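PDB 4A35: mitochondrial enolase superfamily member 1 from Homo sapiens, which catalyses the magnesium-dependent dehydration of L-fuconate to 2-keto-3-deoxy-L-fuconate, a step in the breakdown of L-fucose. Local coordinates for residues A196-A210 against D231-G243. Sequence-based numbering, arbitrary orientation.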
loop_
_atom_site.group_PDB
_atom_site.type_symbol
_atom_site.label_atom_id
_atom_site.label_comp_id
_atom_site.label_asym_id
_atom_site.label_seq_id
_atom_site.Cartn_x
_atom_site.Cartn_y
_atom_site.Cartn_z
ATOM N N ALA A 196 -7.161 26.509 -7.135
ATOM C CA ALA A 196 -7.581 25.205 -7.633
ATOM C C ALA A 196 -8.833 24.605 -7.018
ATOM O O ALA A 196 -9.453 23.754 -7.664
ATOM C CB ALA A 196 -6.438 24.182 -7.421
ATOM N N TRP A 197 -9.138 24.953 -5.781
ATOM C CA TRP A 197 -10.060 24.190 -4.934
ATOM C C TRP A 197 -11.514 24.259 -5.342
ATOM O O TRP A 197 -11.955 25.217 -5.996
ATOM C CB TRP A 197 -9.864 24.546 -3.439
ATOM C CG TRP A 197 -8.401 24.589 -3.037
ATOM C CD1 TRP A 197 -7.668 25.692 -2.691
ATOM C CD2 TRP A 197 -7.490 23.467 -2.977
ATOM N NE1 TRP A 197 -6.369 25.317 -2.363
ATOM C CE2 TRP A 197 -6.232 23.966 -2.555
ATOM C CE3 TRP A 197 -7.631 22.072 -3.200
ATOM C CZ2 TRP A 197 -5.107 23.128 -2.393
ATOM C CZ3 TRP A 197 -6.543 21.239 -2.946
ATOM C CH2 TRP A 197 -5.291 21.771 -2.587
ATOM N N LEU A 198 -12.237 23.159 -5.027
ATOM C CA LEU A 198 -13.671 23.047 -5.272
ATOM C C LEU A 198 -14.481 23.847 -4.203
ATOM O O LEU A 198 -14.045 23.972 -3.055
ATOM C CB LEU A 198 -14.109 21.571 -5.271
ATOM C CG LEU A 198 -13.495 20.538 -6.249
ATOM C CD1 LEU A 198 -14.531 19.446 -6.630
ATOM C CD2 LEU A 198 -12.920 21.134 -7.442
ATOM N N GLY A 199 -15.651 24.350 -4.606
ATOM C CA GLY A 199 -16.588 25.042 -3.716
ATOM C C GLY A 199 -16.624 26.553 -3.805
ATOM O O GLY A 199 -17.481 27.192 -3.171
ATOM N N TYR A 200 -15.689 27.152 -4.564
ATOM C CA TYR A 200 -15.617 28.598 -4.703
ATOM C C TYR A 200 -16.699 29.143 -5.631
ATOM O O TYR A 200 -16.889 28.618 -6.745
ATOM C CB TYR A 200 -14.250 29.028 -5.285
ATOM C CG TYR A 200 -13.024 28.715 -4.460
ATOM C CD1 TYR A 200 -13.022 28.895 -3.072
ATOM C CD2 TYR A 200 -11.826 28.352 -5.071
ATOM C CE1 TYR A 200 -11.872 28.653 -2.314
ATOM C CE2 TYR A 200 -10.672 28.121 -4.326
ATOM C CZ TYR A 200 -10.702 28.263 -2.951
ATOM O OH TYR A 200 -9.559 28.042 -2.232
ATOM N N SER A 201 -17.343 30.240 -5.217
ATOM C CA SER A 201 -18.260 30.961 -6.099
ATOM C C SER A 201 -17.430 31.572 -7.258
ATOM O O SER A 201 -16.198 31.648 -7.157
ATOM C CB SER A 201 -18.981 32.065 -5.318
ATOM O OG SER A 201 -18.061 33.097 -4.993
ATOM N N ASP A 202 -18.096 32.063 -8.318
ATOM C CA ASP A 202 -17.424 32.746 -9.437
ATOM C C ASP A 202 -16.607 33.936 -8.942
ATOM O O ASP A 202 -15.430 34.070 -9.274
ATOM C CB ASP A 202 -18.474 33.242 -10.452
ATOM C CG ASP A 202 -19.023 32.195 -11.404
ATOM O OD1 ASP A 202 -18.827 30.976 -11.141
ATOM O OD2 ASP A 202 -19.660 32.587 -12.407
ATOM N N ASP A 203 -17.246 34.808 -8.147
ATOM C CA ASP A 203 -16.615 35.993 -7.558
ATOM C C ASP A 203 -15.395 35.615 -6.740
ATOM O O ASP A 203 -14.328 36.209 -6.940
ATOM C CB ASP A 203 -17.626 36.759 -6.699
ATOM C CG ASP A 203 -18.642 37.556 -7.503
ATOM O OD1 ASP A 203 -18.386 37.808 -8.709
ATOM O OD2 ASP A 203 -19.667 37.979 -6.914
ATOM N N THR A 204 -15.526 34.624 -5.846
ATOM C CA THR A 204 -14.384 34.187 -5.020
ATOM C C THR A 204 -13.203 33.734 -5.900
ATOM O O THR A 204 -12.041 34.103 -5.663
ATOM C CB THR A 204 -14.801 33.043 -4.094
ATOM O OG1 THR A 204 -15.734 33.534 -3.140
ATOM C CG2 THR A 204 -13.617 32.433 -3.370
ATOM N N LEU A 205 -13.517 32.899 -6.903
ATOM C CA LEU A 205 -12.465 32.367 -7.774
ATOM C C LEU A 205 -11.808 33.515 -8.576
ATOM O O LEU A 205 -10.578 33.514 -8.718
ATOM C CB LEU A 205 -13.034 31.291 -8.700
ATOM C CG LEU A 205 -12.068 30.651 -9.685
ATOM C CD1 LEU A 205 -10.861 30.067 -8.988
ATOM C CD2 LEU A 205 -12.805 29.603 -10.525
ATOM N N LYS A 206 -12.623 34.490 -9.091
ATOM C CA LYS A 206 -12.042 35.628 -9.813
ATOM C C LYS A 206 -11.097 36.430 -8.892
ATOM O O LYS A 206 -10.034 36.847 -9.337
ATOM C CB LYS A 206 -13.134 36.547 -10.415
ATOM C CG LYS A 206 -13.938 35.871 -11.519
ATOM C CD LYS A 206 -15.263 36.582 -11.788
ATOM C CE LYS A 206 -16.005 35.915 -12.924
ATOM N NZ LYS A 206 -17.299 36.601 -13.253
ATOM N N GLN A 207 -11.478 36.613 -7.613
ATOM C CA GLN A 207 -10.681 37.347 -6.605
ATOM C C GLN A 207 -9.320 36.653 -6.349
ATOM O O GLN A 207 -8.270 37.317 -6.375
ATOM C CB GLN A 207 -11.477 37.491 -5.299
ATOM C CG GLN A 207 -12.574 38.566 -5.400
ATOM C CD GLN A 207 -13.538 38.673 -4.231
ATOM O OE1 GLN A 207 -14.020 37.684 -3.658
ATOM N NE2 GLN A 207 -13.917 39.897 -3.921
ATOM N N LEU A 208 -9.340 35.323 -6.149
ATOM C CA LEU A 208 -8.100 34.541 -5.920
ATOM C C LEU A 208 -7.154 34.609 -7.127
ATOM O O LEU A 208 -5.938 34.811 -6.950
ATOM C CB LEU A 208 -8.432 33.095 -5.606
ATOM C CG LEU A 208 -9.160 32.877 -4.284
ATOM C CD1 LEU A 208 -9.716 31.480 -4.246
ATOM C CD2 LEU A 208 -8.236 33.165 -3.084
ATOM N N CYS A 209 -7.720 34.484 -8.337
ATOM C CA CYS A 209 -6.962 34.593 -9.601
ATOM C C CYS A 209 -6.296 35.963 -9.720
ATOM O O CYS A 209 -5.091 36.041 -9.961
ATOM C CB CYS A 209 -7.866 34.324 -10.793
ATOM S SG CYS A 209 -8.314 32.585 -10.982
ATOM N N ALA A 210 -7.091 37.050 -9.550
ATOM C CA ALA A 210 -6.589 38.415 -9.633
ATOM C C ALA A 210 -5.462 38.640 -8.634
ATOM O O ALA A 210 -4.435 39.227 -8.998
ATOM C CB ALA A 210 -7.729 39.411 -9.391
ATOM N N ASP A 231 -16.477 21.898 -13.609
ATOM C CA ASP A 231 -15.111 21.983 -14.125
ATOM C C ASP A 231 -15.046 22.976 -15.279
ATOM O O ASP A 231 -14.136 23.787 -15.331
ATOM C CB ASP A 231 -14.584 20.608 -14.569
ATOM C CG ASP A 231 -14.367 19.605 -13.456
ATOM O OD1 ASP A 231 -14.263 20.034 -12.269
ATOM O OD2 ASP A 231 -14.278 18.384 -13.762
ATOM N N MET A 232 -16.025 22.944 -16.171
ATOM C CA MET A 232 -16.041 23.899 -17.277
ATOM C C MET A 232 -16.240 25.328 -16.771
ATOM O O MET A 232 -15.477 26.201 -17.202
ATOM C CB MET A 232 -17.072 23.523 -18.307
ATOM C CG MET A 232 -16.428 22.729 -19.417
ATOM S SD MET A 232 -17.726 21.986 -20.328
ATOM C CE MET A 232 -16.921 20.606 -20.910
ATOM N N ARG A 233 -17.151 25.542 -15.788
ATOM C CA ARG A 233 -17.376 26.856 -15.167
ATOM C C ARG A 233 -16.049 27.434 -14.593
ATOM O O ARG A 233 -15.704 28.575 -14.899
ATOM C CB ARG A 233 -18.446 26.771 -14.033
ATOM C CG ARG A 233 -18.484 28.005 -13.073
ATOM C CD ARG A 233 -19.450 27.821 -11.911
ATOM N NE ARG A 233 -18.883 27.056 -10.792
ATOM C CZ ARG A 233 -18.237 27.577 -9.742
ATOM N NH1 ARG A 233 -18.031 28.897 -9.660
ATOM N NH2 ARG A 233 -17.790 26.785 -8.768
ATOM N N ARG A 234 -15.326 26.652 -13.763
ATOM C CA ARG A 234 -14.118 27.126 -13.102
ATOM C C ARG A 234 -12.909 27.245 -14.052
ATOM O O ARG A 234 -12.110 28.174 -13.890
ATOM C CB ARG A 234 -13.782 26.275 -11.860
ATOM C CG ARG A 234 -14.825 26.431 -10.718
ATOM C CD ARG A 234 -14.415 25.644 -9.482
ATOM N NE ARG A 234 -14.505 24.240 -9.824
ATOM C CZ ARG A 234 -13.468 23.422 -9.940
ATOM N NH1 ARG A 234 -12.244 23.834 -9.601
ATOM N NH2 ARG A 234 -13.642 22.181 -10.378
ATOM N N CYS A 235 -12.750 26.309 -15.017
ATOM C CA CYS A 235 -11.650 26.371 -15.979
ATOM C C CYS A 235 -11.845 27.588 -16.881
ATOM O O CYS A 235 -10.876 28.280 -17.157
ATOM C CB CYS A 235 -11.551 25.079 -16.788
ATOM S SG CYS A 235 -10.907 23.686 -15.844
ATOM N N GLN A 236 -13.096 27.888 -17.265
ATOM C CA GLN A 236 -13.417 29.085 -18.081
ATOM C C GLN A 236 -12.993 30.375 -17.343
ATOM O O GLN A 236 -12.294 31.216 -17.919
ATOM C CB GLN A 236 -14.908 29.151 -18.441
ATOM C CG GLN A 236 -15.232 30.232 -19.499
ATOM C CD GLN A 236 -14.563 29.931 -20.818
ATOM O OE1 GLN A 236 -14.825 28.918 -21.448
ATOM N NE2 GLN A 236 -13.626 30.751 -21.224
ATOM N N ILE A 237 -13.349 30.485 -16.074
ATOM C CA ILE A 237 -12.989 31.659 -15.262
ATOM C C ILE A 237 -11.460 31.797 -15.180
ATOM O O ILE A 237 -10.937 32.888 -15.415
ATOM C CB ILE A 237 -13.654 31.617 -13.858
ATOM C CG1 ILE A 237 -15.172 31.903 -13.973
ATOM C CG2 ILE A 237 -12.962 32.585 -12.863
ATOM C CD1 ILE A 237 -15.982 31.395 -12.859
ATOM N N ILE A 238 -10.743 30.704 -14.864
ATOM C CA ILE A 238 -9.294 30.809 -14.707
ATOM C C ILE A 238 -8.641 31.168 -16.053
ATOM O O ILE A 238 -7.843 32.097 -16.109
ATOM C CB ILE A 238 -8.691 29.534 -14.070
ATOM C CG1 ILE A 238 -9.261 29.340 -12.629
ATOM C CG2 ILE A 238 -7.156 29.616 -14.050
ATOM C CD1 ILE A 238 -8.917 27.874 -12.042
ATOM N N ARG A 239 -8.968 30.422 -17.112
ATOM C CA ARG A 239 -8.382 30.636 -18.435
ATOM C C ARG A 239 -8.661 32.076 -18.953
ATOM O O ARG A 239 -7.738 32.670 -19.510
ATOM C CB ARG A 239 -8.837 29.524 -19.425
ATOM C CG ARG A 239 -8.161 29.537 -20.800
ATOM C CD ARG A 239 -6.654 29.674 -20.744
ATOM N NE ARG A 239 -5.972 28.384 -20.790
ATOM C CZ ARG A 239 -4.669 28.242 -20.627
ATOM N NH1 ARG A 239 -3.910 29.297 -20.338
ATOM N NH2 ARG A 239 -4.109 27.041 -20.727
ATOM N N ASP A 240 -9.842 32.672 -18.652
ATOM C CA ASP A 240 -10.165 34.056 -19.017
ATOM C C ASP A 240 -9.365 35.074 -18.183
ATOM O O ASP A 240 -9.074 36.159 -18.697
ATOM C CB ASP A 240 -11.663 34.343 -18.838
ATOM C CG ASP A 240 -12.595 33.669 -19.842
ATOM O OD1 ASP A 240 -12.089 33.145 -20.892
ATOM O OD2 ASP A 240 -13.813 33.614 -19.565
ATOM N N MET A 241 -9.073 34.760 -16.889
ATOM C CA MET A 241 -8.303 35.657 -16.000
ATOM C C MET A 241 -6.828 35.624 -16.369
ATOM O O MET A 241 -6.189 36.670 -16.401
ATOM C CB MET A 241 -8.433 35.282 -14.502
ATOM C CG MET A 241 -9.799 35.520 -13.834
ATOM S SD MET A 241 -10.338 37.226 -13.631
ATOM C CE MET A 241 -9.095 37.847 -12.472
ATOM N N ILE A 242 -6.274 34.418 -16.598
ATOM C CA ILE A 242 -4.834 34.224 -16.823
ATOM C C ILE A 242 -4.403 34.378 -18.304
ATOM O O ILE A 242 -3.222 34.617 -18.556
ATOM C CB ILE A 242 -4.316 32.884 -16.202
ATOM C CG1 ILE A 242 -4.675 31.629 -17.057
ATOM C CG2 ILE A 242 -4.784 32.746 -14.727
ATOM C CD1 ILE A 242 -3.932 30.307 -16.624
ATOM N N GLY A 243 -5.329 34.259 -19.252
ATOM C CA GLY A 243 -4.982 34.382 -20.668
ATOM C C GLY A 243 -4.411 33.099 -21.281
ATOM O O GLY A 243 -4.081 32.144 -20.556
HETATM O O HOH W 1 -11.234 26.435 -8.324
HETATM O O HOH W 2 -16.938 24.024 -7.165
#
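Arg233 reaches across to the start of helix 202-210 and ties down the turn before it. With CG anti to the backbone N (chi1 165°) and a bend at chi3, its guanidinium aims NH1 and NH2 together at the carbonyl of Tyr200, NH2 lying 2.9 Å from Tyr200 O. NH1 also forms a salt bridge with Asp202 OD1 at 2.7 Å. Both acceptors lie near the guanidinium plane, at its edge, and the Asp202 carboxylate is turned only 8° from it, so one flat cation can serve both; Asp230 makes a second salt bridge with Arg233, through NH2.

Arg234 suits the buried side: Leu198 CD2 sits over one guanidinium face, 3.2 Å from Arg234 NH2, while Asp231, Asp230 and the carbonyl of Lys223 take up its charge and N-H groups. A water links Arg234 NH1 to Trp197 O.

Branched and sulfur-bearing side chains fill the helix interface. Leu205 CD2 lies 3.8 Å from Ile237 CG2, and its CD1 faces Ile238 CG1. One turn on, Cys209, small enough for close approach, sets CB 3.8 Å from Met241 CG; the folded Met241 chain carries CE to Ala210 CB.

The axes of segments 202-210 and 231-242 approach to 9.8 Å and cross at -33°, running in roughly the same direction, as outer helices preceding and following strand 219-223 in the enolase-superfamily TIM-type barrel, the second packing on it through Arg234 and Ile238.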